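Local coordinates for protein NAD-dependent epimerase/dehydratase (Bacteroides thetaiotaomicron, PDB 3DHN) that probably binds NAD(P) through a Rossmann fold and may act as an oxidoreductase, although its exact reaction is not established, at residues V91-I96 with G142-N147; A113-I118 with Q212-I217; G98-G103 with K153-V158. All coordinates share one frame; numbering follows the deposited sequence.

Interaction 1 of 3, residues V91-I96 with G142-N147; sequences VYLTII and GEFYLN
The ring of Phe144 is met by Tyr92 on one face and by Leu93 and Ile96 at its edge. Tyr92 CB sits 3.5 Å from the centroid of the Phe144 ring and only 8° off the ring normal, which identifies a CH-pi contact made by a methylene rather than by the tyrosine ring. The two rings meet obliquely, with centroids 5.4 Å apart and planes at 43°, and CD2 of Tyr92 lies 4.0 Å from Phe144 CB. At the rim, Leu93 CG comes within 3.9 Å of Phe144 CE1, nearly in the ring plane, while Ile96 CG2 is 4.3 Å from Phe144 CZ, also at the edge.

Phe144 reaches this position because CG stands anti to its backbone N (chi1 179°), bringing the ring against Tyr92 and Leu93. The segment axes are 11.0 Å apart at closest approach, so the ring spans much of the gap between them. Both helices pack on the same face of the Rossmann sheet: Tyr92 and Phe144 each touch Met109 of strand 106-110, and helix 87-101 leads into that strand while helix 135-149 leads into its parallel neighbour 156-161. Were the Phe144 ring cut back to the methyl of an alanine, Tyr92 CB would probably lose the aromatic face it rests on, and a gap would be likely to open beside Leu93 and Ile96. No hydrogen bond links the two segments. Farther along the second helix, Leu149 touches both Ile96 and Phe144, extending the apolar seam beyond the ring.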
ATOM      1  N   VAL A  91      -1.270  -7.844  13.133  1.00 40.69           N
ATOM      2  CA  VAL A  91      -0.152  -7.997  12.205  1.00 39.64           C
ATOM      3  C   VAL A  91       0.241  -6.673  11.551  1.00 37.85           C
ATOM      4  O   VAL A  91       1.427  -6.436  11.299  1.00 35.73           O
ATOM      5  CB  VAL A  91      -0.471  -9.024  11.101  1.00 38.59           C
ATOM      6  CG1 VAL A  91       0.633  -9.024  10.064  1.00 39.89           C
ATOM      7  CG2 VAL A  91      -0.609 -10.413  11.712  1.00 42.61           C
ATOM      8  N   TYR A  92      -0.747  -5.824  11.263  1.00 36.18           N
ATOM      9  CA  TYR A  92      -0.465  -4.522  10.659  1.00 36.25           C
ATOM     10  C   TYR A  92       0.446  -3.741  11.602  1.00 36.28           C
ATOM     11  O   TYR A  92       1.353  -3.034  11.164  1.00 36.04           O
ATOM     12  CB  TYR A  92      -1.753  -3.716  10.423  1.00 35.48           C
ATOM     13  CG  TYR A  92      -2.640  -4.212   9.295  1.00 35.45           C
ATOM     14  CD1 TYR A  92      -2.093  -4.653   8.091  1.00 31.60           C
ATOM     15  CD2 TYR A  92      -4.036  -4.194   9.418  1.00 34.88           C
ATOM     16  CE1 TYR A  92      -2.903  -5.063   7.038  1.00 33.94           C
ATOM     17  CE2 TYR A  92      -4.857  -4.602   8.371  1.00 32.30           C
ATOM     18  CZ  TYR A  92      -4.283  -5.035   7.181  1.00 34.45           C
ATOM     19  OH  TYR A  92      -5.085  -5.454   6.140  1.00 32.89           O
ATOM     20  N   LEU A  93       0.192  -3.882  12.903  1.00 36.67           N
ATOM     21  CA  LEU A  93       0.976  -3.199  13.931  1.00 36.24           C
ATOM     22  C   LEU A  93       2.406  -3.713  14.023  1.00 34.77           C
ATOM     23  O   LEU A  93       3.351  -2.927  14.097  1.00 33.08           O
ATOM     24  CB  LEU A  93       0.319  -3.349  15.305  1.00 36.48           C
ATOM     25  CG  LEU A  93      -0.366  -2.120  15.912  1.00 40.44           C
ATOM     26  CD1 LEU A  93      -0.733  -2.423  17.366  1.00 42.74           C
ATOM     27  CD2 LEU A  93       0.558  -0.910  15.852  1.00 39.75           C
ATOM     28  N   THR A  94       2.556  -5.034  14.040  1.00 35.95           N
ATOM     29  CA  THR A  94       3.874  -5.663  14.128  1.00 35.50           C
ATOM     30  C   THR A  94       4.790  -5.190  13.004  1.00 35.08           C
ATOM     31  O   THR A  94       5.986  -5.003  13.202  1.00 35.26           O
ATOM     32  CB  THR A  94       3.765  -7.205  14.064  1.00 35.07           C
ATOM     33  OG1 THR A  94       2.982  -7.676  15.168  1.00 37.05           O
ATOM     34  CG2 THR A  94       5.146  -7.846  14.125  1.00 35.47           C
ATOM     35  N   ILE A  95       4.220  -4.996  11.821  1.00 35.12           N
ATOM     36  CA  ILE A  95       4.997  -4.544  10.674  1.00 34.40           C
ATOM     37  C   ILE A  95       5.563  -3.138  10.850  1.00 33.37           C
ATOM     38  O   ILE A  95       6.770  -2.929  10.699  1.00 33.46           O
ATOM     39  CB  ILE A  95       4.152  -4.595   9.379  1.00 33.42           C
ATOM     40  CG1 ILE A  95       3.859  -6.055   9.020  1.00 35.29           C
ATOM     41  CG2 ILE A  95       4.896  -3.909   8.236  1.00 33.40           C
ATOM     42  CD1 ILE A  95       2.867  -6.234   7.869  1.00 35.92           C
ATOM     43  N   ILE A  96       4.705  -2.174  11.168  1.00 33.85           N
ATOM     44  CA  ILE A  96       5.170  -0.798  11.329  1.00 34.33           C
ATOM     45  C   ILE A  96       6.110  -0.664  12.520  1.00 34.95           C
ATOM     46  O   ILE A  96       7.063   0.115  12.482  1.00 34.18           O
ATOM     47  CB  ILE A  96       3.985   0.199  11.472  1.00 34.14           C
ATOM     48  CG1 ILE A  96       4.519   1.635  11.435  1.00 34.13           C
ATOM     49  CG2 ILE A  96       3.230  -0.051  12.769  1.00 34.78           C
ATOM     50  CD1 ILE A  96       3.452   2.688  11.177  1.00 28.59           C
ATOM     51  N   GLY A 142      -9.421  -0.271   7.565  1.00 31.86           N
ATOM     52  CA  GLY A 142      -9.832   1.096   7.826  1.00 32.49           C
ATOM     53  C   GLY A 142      -9.626   1.476   9.276  1.00 34.13           C
ATOM     54  O   GLY A 142      -9.286   2.620   9.587  1.00 34.49           O
ATOM     55  N   GLU A 143      -9.821   0.504  10.164  1.00 34.95           N
ATOM     56  CA  GLU A 143      -9.671   0.733  11.596  1.00 36.21           C
ATOM     57  C   GLU A 143      -8.211   0.916  11.992  1.00 34.68           C
ATOM     58  O   GLU A 143      -7.898   1.664  12.920  1.00 35.73           O
ATOM     59  CB  GLU A 143     -10.281  -0.424  12.388  1.00 37.65           C
ATOM     60  CG  GLU A 143     -11.206   0.040  13.501  1.00 46.72           C
ATOM     61  CD  GLU A 143     -12.574   0.461  12.987  1.00 53.51           C
ATOM     62  OE1 GLU A 143     -13.496  -0.389  12.975  1.00 57.27           O
ATOM     63  OE2 GLU A 143     -12.727   1.634  12.581  1.00 54.67           O
ATOM     64  N   PHE A 144      -7.311   0.233  11.297  1.00 33.54           N
ATOM     65  CA  PHE A 144      -5.894   0.372  11.602  1.00 32.70           C
ATOM     66  C   PHE A 144      -5.442   1.810  11.362  1.00 31.79           C
ATOM     67  O   PHE A 144      -4.769   2.401  12.196  1.00 31.21           O
ATOM     68  CB  PHE A 144      -5.051  -0.563  10.734  1.00 32.01           C
ATOM     69  CG  PHE A 144      -3.582  -0.446  10.994  1.00 33.19           C
ATOM     70  CD1 PHE A 144      -3.052  -0.838  12.223  1.00 33.73           C
ATOM     71  CD2 PHE A 144      -2.733   0.094  10.037  1.00 32.09           C
ATOM     72  CE1 PHE A 144      -1.697  -0.689  12.494  1.00 30.34           C
ATOM     73  CE2 PHE A 144      -1.372   0.249  10.300  1.00 30.08           C
ATOM     74  CZ  PHE A 144      -0.855  -0.141  11.531  1.00 32.04           C
ATOM     75  N   TYR A 145      -5.819   2.363  10.212  1.00 30.18           N
ATOM     76  CA  TYR A 145      -5.462   3.731   9.852  1.00 31.49           C
ATOM     77  C   TYR A 145      -6.070   4.720  10.838  1.00 32.16           C
ATOM     78  O   TYR A 145      -5.370   5.539  11.436  1.00 32.08           O
ATOM     79  CB  TYR A 145      -5.952   4.038   8.427  1.00 31.83           C
ATOM     80  CG  TYR A 145      -6.092   5.514   8.083  1.00 31.50           C
ATOM     81  CD1 TYR A 145      -4.979   6.355   8.062  1.00 29.05           C
ATOM     82  CD2 TYR A 145      -7.344   6.069   7.800  1.00 31.11           C
ATOM     83  CE1 TYR A 145      -5.105   7.717   7.774  1.00 28.73           C
ATOM     84  CE2 TYR A 145      -7.486   7.434   7.505  1.00 27.73           C
ATOM     85  CZ  TYR A 145      -6.359   8.249   7.500  1.00 30.21           C
ATOM     86  OH  TYR A 145      -6.477   9.593   7.238  1.00 31.38           O
ATOM     87  N   LEU A 146      -7.380   4.620  11.013  1.00 32.95           N
ATOM     88  CA  LEU A 146      -8.125   5.514  11.894  1.00 34.95           C
ATOM     89  C   LEU A 146      -7.733   5.485  13.368  1.00 36.71           C
ATOM     90  O   LEU A 146      -7.634   6.535  14.010  1.00 36.69           O
ATOM     91  CB  LEU A 146      -9.619   5.202  11.776  1.00 36.13           C
ATOM     92  CG  LEU A 146     -10.596   6.161  11.093  1.00 37.17           C
ATOM     93  CD1 LEU A 146      -9.889   7.066  10.092  1.00 36.01           C
ATOM     94  CD2 LEU A 146     -11.687   5.334  10.426  1.00 32.92           C
ATOM     95  N   ASN A 147      -7.509   4.292  13.910  1.00 37.26           N
ATOM     96  CA  ASN A 147      -7.191   4.176  15.331  1.00 38.76           C
ATOM     97  C   ASN A 147      -5.725   3.992  15.701  1.00 37.78           C
ATOM     98  O   ASN A 147      -5.376   4.052  16.881  1.00 39.59           O
ATOM     99  CB  ASN A 147      -8.029   3.052  15.953  1.00 39.06           C
ATOM    100  CG  ASN A 147      -9.534   3.274  15.783  1.00 42.38           C
ATOM    101  OD1 ASN A 147     -10.040   4.383  15.978  1.00 45.81           O
ATOM    102  ND2 ASN A 147     -10.253   2.213  15.431  1.00 45.04           N
TER

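Interaction 2 of 3, residues A113-I118 with Q212-I217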
ATOM      1  N   ALA A 113     -10.047   1.386   0.474  1.00 28.23           N
ATOM      2  CA  ALA A 113     -10.990   2.454   0.161  1.00 29.56           C
ATOM      3  C   ALA A 113     -12.025   2.650   1.265  1.00 29.72           C
ATOM      4  O   ALA A 113     -12.752   3.649   1.281  1.00 29.77           O
ATOM      5  CB  ALA A 113     -11.695   2.155  -1.159  1.00 30.28           C
ATOM      6  N   GLY A 114     -12.078   1.702   2.191  1.00 29.12           N
ATOM      7  CA  GLY A 114     -13.044   1.776   3.272  1.00 29.33           C
ATOM      8  C   GLY A 114     -13.094   3.072   4.070  1.00 29.67           C
ATOM      9  O   GLY A 114     -14.181   3.549   4.408  1.00 28.10           O
ATOM     10  N   SER A 115     -11.933   3.647   4.380  1.00 29.23           N
ATOM     11  CA  SER A 115     -11.896   4.880   5.171  1.00 28.62           C
ATOM     12  C   SER A 115     -12.116   6.169   4.390  1.00 28.80           C
ATOM     13  O   SER A 115     -12.147   7.250   4.973  1.00 30.04           O
ATOM     14  CB  SER A 115     -10.573   4.970   5.941  1.00 28.80           C
ATOM     15  OG  SER A 115      -9.460   4.902   5.063  1.00 28.27           O
ATOM     16  N   LEU A 116     -12.264   6.057   3.074  1.00 27.73           N
ATOM     17  CA  LEU A 116     -12.486   7.230   2.239  1.00 28.68           C
ATOM     18  C   LEU A 116     -13.912   7.743   2.410  1.00 28.86           C
ATOM     19  O   LEU A 116     -14.829   6.962   2.665  1.00 28.71           O
ATOM     20  CB  LEU A 116     -12.243   6.886   0.760  1.00 27.54           C
ATOM     21  CG  LEU A 116     -10.796   6.611   0.319  1.00 28.69           C
ATOM     22  CD1 LEU A 116     -10.785   6.087  -1.113  1.00 28.96           C
ATOM     23  CD2 LEU A 116      -9.969   7.893   0.422  1.00 26.47           C
ATOM     24  N   PHE A 117     -14.093   9.057   2.282  1.00 30.43           N
ATOM     25  CA  PHE A 117     -15.419   9.656   2.399  1.00 31.93           C
ATOM     26  C   PHE A 117     -16.124   9.560   1.047  1.00 32.89           C
ATOM     27  O   PHE A 117     -15.503   9.756   0.002  1.00 31.24           O
ATOM     28  CB  PHE A 117     -15.324  11.139   2.798  1.00 33.44           C
ATOM     29  CG  PHE A 117     -14.983  11.374   4.241  1.00 34.31           C
ATOM     30  CD1 PHE A 117     -15.860  10.985   5.252  1.00 32.07           C
ATOM     31  CD2 PHE A 117     -13.775  11.968   4.594  1.00 34.10           C
ATOM     32  CE1 PHE A 117     -15.538  11.185   6.590  1.00 32.89           C
ATOM     33  CE2 PHE A 117     -13.442  12.171   5.930  1.00 33.66           C
ATOM     34  CZ  PHE A 117     -14.325  11.778   6.931  1.00 35.15           C
ATOM     35  N   ILE A 118     -17.415   9.245   1.067  1.00 35.17           N
ATOM     36  CA  ILE A 118     -18.206   9.171  -0.163  1.00 36.71           C
ATOM     37  C   ILE A 118     -19.239  10.293  -0.086  1.00 36.75           C
ATOM     38  O   ILE A 118     -19.907  10.622  -1.062  1.00 34.78           O
ATOM     39  CB  ILE A 118     -18.936   7.824  -0.306  1.00 37.33           C
ATOM     40  CG1 ILE A 118     -19.913   7.629   0.856  1.00 38.95           C
ATOM     41  CG2 ILE A 118     -17.919   6.696  -0.356  1.00 38.50           C
ATOM     42  CD1 ILE A 118     -20.825   6.443   0.689  1.00 41.61           C
ATOM     43  N   GLN A 212       3.186  11.696   6.847  1.00 23.90           N
ATOM     44  CA  GLN A 212       2.318  11.314   7.958  1.00 25.98           C
ATOM     45  C   GLN A 212       0.858  11.577   7.615  1.00 25.88           C
ATOM     46  O   GLN A 212       0.153  12.281   8.344  1.00 29.34           O
ATOM     47  CB  GLN A 212       2.705  12.094   9.228  1.00 25.19           C
ATOM     48  CG  GLN A 212       4.200  12.045   9.570  1.00 27.74           C
ATOM     49  CD  GLN A 212       4.535  12.721  10.903  1.00 29.91           C
ATOM     50  OE1 GLN A 212       4.997  12.075  11.841  1.00 32.35           O
ATOM     51  NE2 GLN A 212       4.303  14.022  10.981  1.00 29.40           N
ATOM     52  N   GLU A 213       0.404  11.014   6.500  1.00 26.49           N
ATOM     53  CA  GLU A 213      -0.979  11.205   6.079  1.00 25.81           C
ATOM     54  C   GLU A 213      -1.426  10.213   5.007  1.00 24.62           C
ATOM     55  O   GLU A 213      -0.632   9.433   4.470  1.00 22.97           O
ATOM     56  CB  GLU A 213      -1.173  12.633   5.556  1.00 27.07           C
ATOM     57  CG  GLU A 213      -0.463  12.936   4.242  1.00 31.42           C
ATOM     58  CD  GLU A 213      -0.334  14.434   3.983  1.00 35.99           C
ATOM     59  OE1 GLU A 213      -1.336  15.156   4.155  1.00 39.11           O
ATOM     60  OE2 GLU A 213       0.767  14.888   3.606  1.00 39.67           O
ATOM     61  N   ARG A 214      -2.712  10.258   4.697  1.00 25.16           N
ATOM     62  CA  ARG A 214      -3.285   9.389   3.679  1.00 24.03           C
ATOM     63  C   ARG A 214      -3.597  10.207   2.434  1.00 24.52           C
ATOM     64  O   ARG A 214      -3.893  11.407   2.530  1.00 23.10           O
ATOM     65  CB  ARG A 214      -4.584   8.759   4.213  1.00 25.25           C
ATOM     66  CG  ARG A 214      -5.363   7.883   3.214  1.00 27.49           C
ATOM     67  CD  ARG A 214      -6.398   8.687   2.421  1.00 28.95           C
ATOM     68  NE  ARG A 214      -7.503   9.158   3.253  1.00 25.90           N
ATOM     69  CZ  ARG A 214      -8.472   8.390   3.748  1.00 30.55           C
ATOM     70  NH1 ARG A 214      -8.498   7.088   3.493  1.00 25.86           N
ATOM     71  NH2 ARG A 214      -9.410   8.926   4.522  1.00 23.73           N
ATOM     72  N   PHE A 215      -3.485   9.573   1.266  1.00 22.06           N
ATOM     73  CA  PHE A 215      -3.878  10.220   0.021  1.00 23.38           C
ATOM     74  C   PHE A 215      -4.541   9.147  -0.834  1.00 24.86           C
ATOM     75  O   PHE A 215      -4.483   7.953  -0.494  1.00 24.55           O
ATOM     76  CB  PHE A 215      -2.707  10.946  -0.694  1.00 22.89           C
ATOM     77  CG  PHE A 215      -1.718  10.050  -1.390  1.00 27.17           C
ATOM     78  CD1 PHE A 215      -0.799   9.291  -0.670  1.00 28.73           C
ATOM     79  CD2 PHE A 215      -1.645  10.043  -2.781  1.00 29.31           C
ATOM     80  CE1 PHE A 215       0.180   8.544  -1.330  1.00 28.32           C
ATOM     81  CE2 PHE A 215      -0.675   9.303  -3.444  1.00 27.97           C
ATOM     82  CZ  PHE A 215       0.243   8.553  -2.715  1.00 29.13           C
ATOM     83  N   THR A 216      -5.205   9.555  -1.915  1.00 24.82           N
ATOM     84  CA  THR A 216      -5.923   8.605  -2.740  1.00 26.32           C
ATOM     85  C   THR A 216      -5.815   8.877  -4.238  1.00 26.93           C
ATOM     86  O   THR A 216      -5.238   9.879  -4.665  1.00 26.74           O
ATOM     87  CB  THR A 216      -7.415   8.551  -2.297  1.00 26.86           C
ATOM     88  OG1 THR A 216      -8.089   7.473  -2.959  1.00 30.70           O
ATOM     89  CG2 THR A 216      -8.112   9.875  -2.616  1.00 29.47           C
ATOM     90  N   ILE A 217      -6.392   7.982  -5.032  1.00 26.18           N
ATOM     91  CA  ILE A 217      -6.303   8.080  -6.479  1.00 25.30           C
ATOM     92  C   ILE A 217      -7.573   7.562  -7.152  1.00 26.90           C
ATOM     93  O   ILE A 217      -8.348   6.813  -6.545  1.00 24.92           O
ATOM     94  CB  ILE A 217      -5.082   7.237  -6.970  1.00 26.56           C
ATOM     95  CG1 ILE A 217      -4.843   7.436  -8.463  1.00 27.28           C
ATOM     96  CG2 ILE A 217      -5.325   5.743  -6.680  1.00 27.79           C
ATOM     97  CD1 ILE A 217      -3.545   6.797  -8.960  1.00 24.18           C
TER
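Arg214, on strand 213-218, reaches Ser115 and Leu116 with a bent side chain. Its CB lies 3.7 Å from Tyr145 OH, a packing contact with helix 135-149. The first torsion (chi1 176°) puts CG trans to the backbone N, and bends at chi2 and chi3 then turn the chain so that Arg214 CD passes 4.2 Å from Leu116 CD2. NE makes a salt bridge with Asp180. Beyond it, Arg214 CZ lies 3.7 Å from Leu116 CD2, the methyl resting over one face of the guanidinium, offset toward its rim.

The two terminal nitrogens grip Ser115 end-on. Arg214 NH1 donates to Ser115 OG at 2.9 Å, with an N-H...O angle of 139°, and also bonds Ser161 OG. Arg214 NH2 donates to Ser115 O at 3.2 Å in a straighter bond (158°), approaching from above the carbonyl plane; the same carbonyl oxygen also accepts from Arg123 NH1. That serine belongs to the type I beta turn Ala113-Leu116, which follows the Rossmann strand 106-110, so the arginine ties this turn to the strand beside 156-161. Two residues along the strand from Arg214, Thr216 OG1 lies 3.5 Å from Leu116 CD1; its hydroxyl bonds Ser161 O.

With all three guanidinium nitrogens bonded in a buried setting, the group's rotation is probably well fixed, and the carboxylate of Asp180 probably offsets much of the positive charge, while Leu116 gives the guanidinium only apolar cover on one face.

Interaction 3 of 3, residues G98-G103 with K153-V158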
ATOM      1  N   GLY A  98       8.031  -3.026  13.518  1.00 38.52           N
ATOM      2  CA  GLY A  98       9.268  -3.696  13.148  1.00 36.78           C
ATOM      3  C   GLY A  98      10.101  -2.745  12.315  1.00 36.09           C
ATOM      4  O   GLY A  98      11.328  -2.719  12.418  1.00 36.62           O
ATOM      5  N   VAL A  99       9.426  -1.958  11.482  1.00 33.69           N
ATOM      6  CA  VAL A  99      10.095  -0.986  10.625  1.00 31.91           C
ATOM      7  C   VAL A  99      10.712   0.153  11.450  1.00 32.97           C
ATOM      8  O   VAL A  99      11.806   0.634  11.140  1.00 30.58           O
ATOM      9  CB  VAL A  99       9.109  -0.396   9.588  1.00 31.43           C
ATOM     10  CG1 VAL A  99       9.767   0.723   8.821  1.00 27.47           C
ATOM     11  CG2 VAL A  99       8.655  -1.489   8.624  1.00 27.33           C
ATOM     12  N   LYS A 100      10.015   0.579  12.498  1.00 32.83           N
ATOM     13  CA  LYS A 100      10.528   1.652  13.353  1.00 35.59           C
ATOM     14  C   LYS A 100      11.737   1.172  14.159  1.00 37.00           C
ATOM     15  O   LYS A 100      12.728   1.885  14.293  1.00 37.49           O
ATOM     16  CB  LYS A 100       9.439   2.147  14.315  1.00 35.12           C
ATOM     17  CG  LYS A 100       8.369   3.008  13.658  1.00 35.71           C
ATOM     18  CD  LYS A 100       7.427   3.623  14.690  1.00 37.52           C
ATOM     19  CE  LYS A 100       6.666   2.550  15.461  1.00 40.33           C
ATOM     20  NZ  LYS A 100       5.672   3.115  16.417  1.00 42.27           N
ATOM     21  N   LYS A 101      11.658  -0.047  14.679  1.00 39.18           N
ATOM     22  CA  LYS A 101      12.748  -0.586  15.478  1.00 40.97           C
ATOM     23  C   LYS A 101      14.013  -0.805  14.656  1.00 41.32           C
ATOM     24  O   LYS A 101      15.101  -0.926  15.214  1.00 42.80           O
ATOM     25  CB  LYS A 101      12.308  -1.891  16.153  1.00 42.00           C
ATOM     26  CG  LYS A 101      13.368  -2.519  17.047  1.00 46.49           C
ATOM     27  CD  LYS A 101      12.774  -3.606  17.927  1.00 54.30           C
ATOM     28  CE  LYS A 101      11.861  -3.003  18.994  1.00 59.57           C
ATOM     29  NZ  LYS A 101      12.597  -2.059  19.894  1.00 62.09           N
ATOM     30  N   ALA A 102      13.871  -0.837  13.333  1.00 40.74           N
ATOM     31  CA  ALA A 102      15.009  -1.034  12.443  1.00 40.08           C
ATOM     32  C   ALA A 102      15.716   0.286  12.145  1.00 40.22           C
ATOM     33  O   ALA A 102      16.826   0.301  11.611  1.00 39.89           O
ATOM     34  CB  ALA A 102      14.552  -1.684  11.144  1.00 40.53           C
ATOM     35  N   GLY A 103      15.058   1.394  12.473  1.00 40.17           N
ATOM     36  CA  GLY A 103      15.662   2.696  12.247  1.00 39.95           C
ATOM     37  C   GLY A 103      15.322   3.433  10.962  1.00 39.52           C
ATOM     38  O   GLY A 103      15.894   4.494  10.700  1.00 38.72           O
ATOM     39  N   LYS A 153       3.618   9.322  15.290  1.00 31.35           N
ATOM     40  CA  LYS A 153       4.438  10.489  14.989  1.00 30.86           C
ATOM     41  C   LYS A 153       5.920  10.144  14.953  1.00 31.78           C
ATOM     42  O   LYS A 153       6.750  10.995  14.641  1.00 29.34           O
ATOM     43  CB  LYS A 153       4.218  11.592  16.033  1.00 31.30           C
ATOM     44  CG  LYS A 153       2.844  12.246  15.997  1.00 33.43           C
ATOM     45  CD  LYS A 153       2.857  13.572  16.737  1.00 40.11           C
ATOM     46  CE  LYS A 153       1.523  14.290  16.622  1.00 41.27           C
ATOM     47  NZ  LYS A 153       0.421  13.548  17.300  1.00 47.85           N
ATOM     48  N   GLU A 154       6.253   8.895  15.257  1.00 31.81           N
ATOM     49  CA  GLU A 154       7.651   8.495  15.289  1.00 32.60           C
ATOM     50  C   GLU A 154       8.227   7.947  13.993  1.00 32.09           C
ATOM     51  O   GLU A 154       9.289   7.342  13.990  1.00 32.59           O
ATOM     52  CB  GLU A 154       7.870   7.516  16.449  1.00 33.13           C
ATOM     53  CG  GLU A 154       7.362   8.076  17.785  1.00 39.63           C
ATOM     54  CD  GLU A 154       7.796   7.261  18.989  1.00 45.64           C
ATOM     55  OE1 GLU A 154       8.955   7.414  19.432  1.00 48.99           O
ATOM     56  OE2 GLU A 154       6.981   6.461  19.492  1.00 48.58           O
ATOM     57  N   ILE A 155       7.520   8.166  12.888  1.00 31.25           N
ATOM     58  CA  ILE A 155       7.996   7.750  11.575  1.00 29.57           C
ATOM     59  C   ILE A 155       7.223   8.527  10.517  1.00 29.18           C
ATOM     60  O   ILE A 155       6.110   8.985  10.770  1.00 28.98           O
ATOM     61  CB  ILE A 155       7.795   6.226  11.338  1.00 30.57           C
ATOM     62  CG1 ILE A 155       8.539   5.796  10.070  1.00 29.42           C
ATOM     63  CG2 ILE A 155       6.304   5.898  11.211  1.00 30.41           C
ATOM     64  CD1 ILE A 155       8.586   4.288   9.878  1.00 28.79           C
ATOM     65  N   ASP A 156       7.812   8.711   9.341  1.00 29.93           N
ATOM     66  CA  ASP A 156       7.100   9.415   8.278  1.00 31.20           C
ATOM     67  C   ASP A 156       6.335   8.374   7.465  1.00 30.31           C
ATOM     68  O   ASP A 156       6.883   7.743   6.563  1.00 30.72           O
ATOM     69  CB  ASP A 156       8.067  10.196   7.382  1.00 31.81           C
ATOM     70  CG  ASP A 156       7.357  10.881   6.224  1.00 35.42           C
ATOM     71  OD1 ASP A 156       6.113  11.015   6.283  1.00 38.62           O
ATOM     72  OD2 ASP A 156       8.037  11.294   5.258  1.00 35.87           O
ATOM     73  N   TRP A 157       5.065   8.186   7.812  1.00 29.58           N
ATOM     74  CA  TRP A 157       4.217   7.205   7.142  1.00 27.23           C
ATOM     75  C   TRP A 157       3.295   7.822   6.105  1.00 26.65           C
ATOM     76  O   TRP A 157       2.966   9.005   6.167  1.00 25.51           O
ATOM     77  CB  TRP A 157       3.356   6.454   8.164  1.00 26.28           C
ATOM     78  CG  TRP A 157       2.437   7.352   8.968  1.00 25.93           C
ATOM     79  CD1 TRP A 157       2.748   8.029  10.109  1.00 23.35           C
ATOM     80  CD2 TRP A 157       1.075   7.689   8.663  1.00 25.73           C
ATOM     81  NE1 TRP A 157       1.665   8.767  10.538  1.00 27.35           N
ATOM     82  CE2 TRP A 157       0.626   8.576   9.667  1.00 27.46           C
ATOM     83  CE3 TRP A 157       0.191   7.330   7.636  1.00 28.81           C
ATOM     84  CZ2 TRP A 157      -0.666   9.107   9.678  1.00 28.92           C
ATOM     85  CZ3 TRP A 157      -1.097   7.862   7.645  1.00 24.94           C
ATOM     86  CH2 TRP A 157      -1.512   8.740   8.660  1.00 26.39           C
ATOM     87  N   VAL A 158       2.873   6.996   5.157  1.00 25.29           N
ATOM     88  CA  VAL A 158       1.952   7.411   4.106  1.00 25.47           C
ATOM     89  C   VAL A 158       1.047   6.210   3.845  1.00 24.48           C
ATOM     90  O   VAL A 158       1.526   5.105   3.565  1.00 25.21           O
ATOM     91  CB  VAL A 158       2.700   7.784   2.799  1.00 24.01           C
ATOM     92  CG1 VAL A 158       1.706   8.183   1.728  1.00 25.35           C
ATOM     93  CG2 VAL A 158       3.657   8.938   3.046  1.00 28.92           C
TER
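Val99 and Ile155 bring their side chains together at about a right angle, while Lys100 crosses the same isoleucine obliquely. The meeting point is Ile155 CD1, which lies 3.9 Å from Val99 CG1 and 4.0 Å from Lys100 CG. Ile155 turns its longer branch, CG1, opposite the backbone N (chi1 -169°), which sets this terminal methyl against Val99 and Lys100, two consecutive residues. Ile155 CB is likewise 4.0 Å from Lys100 CG, so the one lysine methylene meets the isoleucine at both its branch point and its terminal methyl. Farther out, Lys100 CD passes 4.3 Å from Glu154 CB and 4.2 Å from Glu154 O, contacts that are loose and apolar on the lysine's side.

The helical segment is the C-terminal end of helix 87-101, closed by a Schellman motif in which Gly103 takes a positive phi (95°). A side chain there would collide with the carbonyl oxygen of Ala102, which glycine avoids. On the other side, the chain comes out of helix 135-149 and enters strand 156-161 of the Rossmann sheet. Val99 and Ile155 both also touch Phe107 on the adjacent strand 106-110, which shows that the pair packs helix end and strand entry against the sheet.

The bond-forming end of Lys100 lies elsewhere: NZ makes a salt bridge with Glu152, and it stands 4.7 Å from Glu154 OE2, too far for contact. No hydrogen bond joins the two segments, so the lysine serves two chemistries, its methylenes adding to the apolar patch and its ammonium probably held near the surface by acidic neighbours.

Overall arrangement
Along the chain the three first segments, 91-96, 98-103 and 113-118, precede their partners 142-147, 153-158 and 212-217, which follow in the same order, so each pair of contacts crosses. Interactions 1 and 3 have centres about 13 Å apart and share helix 87-101; their second segments are joined as helix 135-149 passes into strand 156-161. The centre of interaction 2 is about 14 Å from that of interaction 1 and about 20 Å from that of interaction 3. Tyr145 touches Ser115 and Arg214 on the one hand and Trp157 on the other. Strands 156-161 and 213-218 are sheet neighbours; together the contacts join two helices and the turn after strand 106-110 to one Rossmann-type sheet.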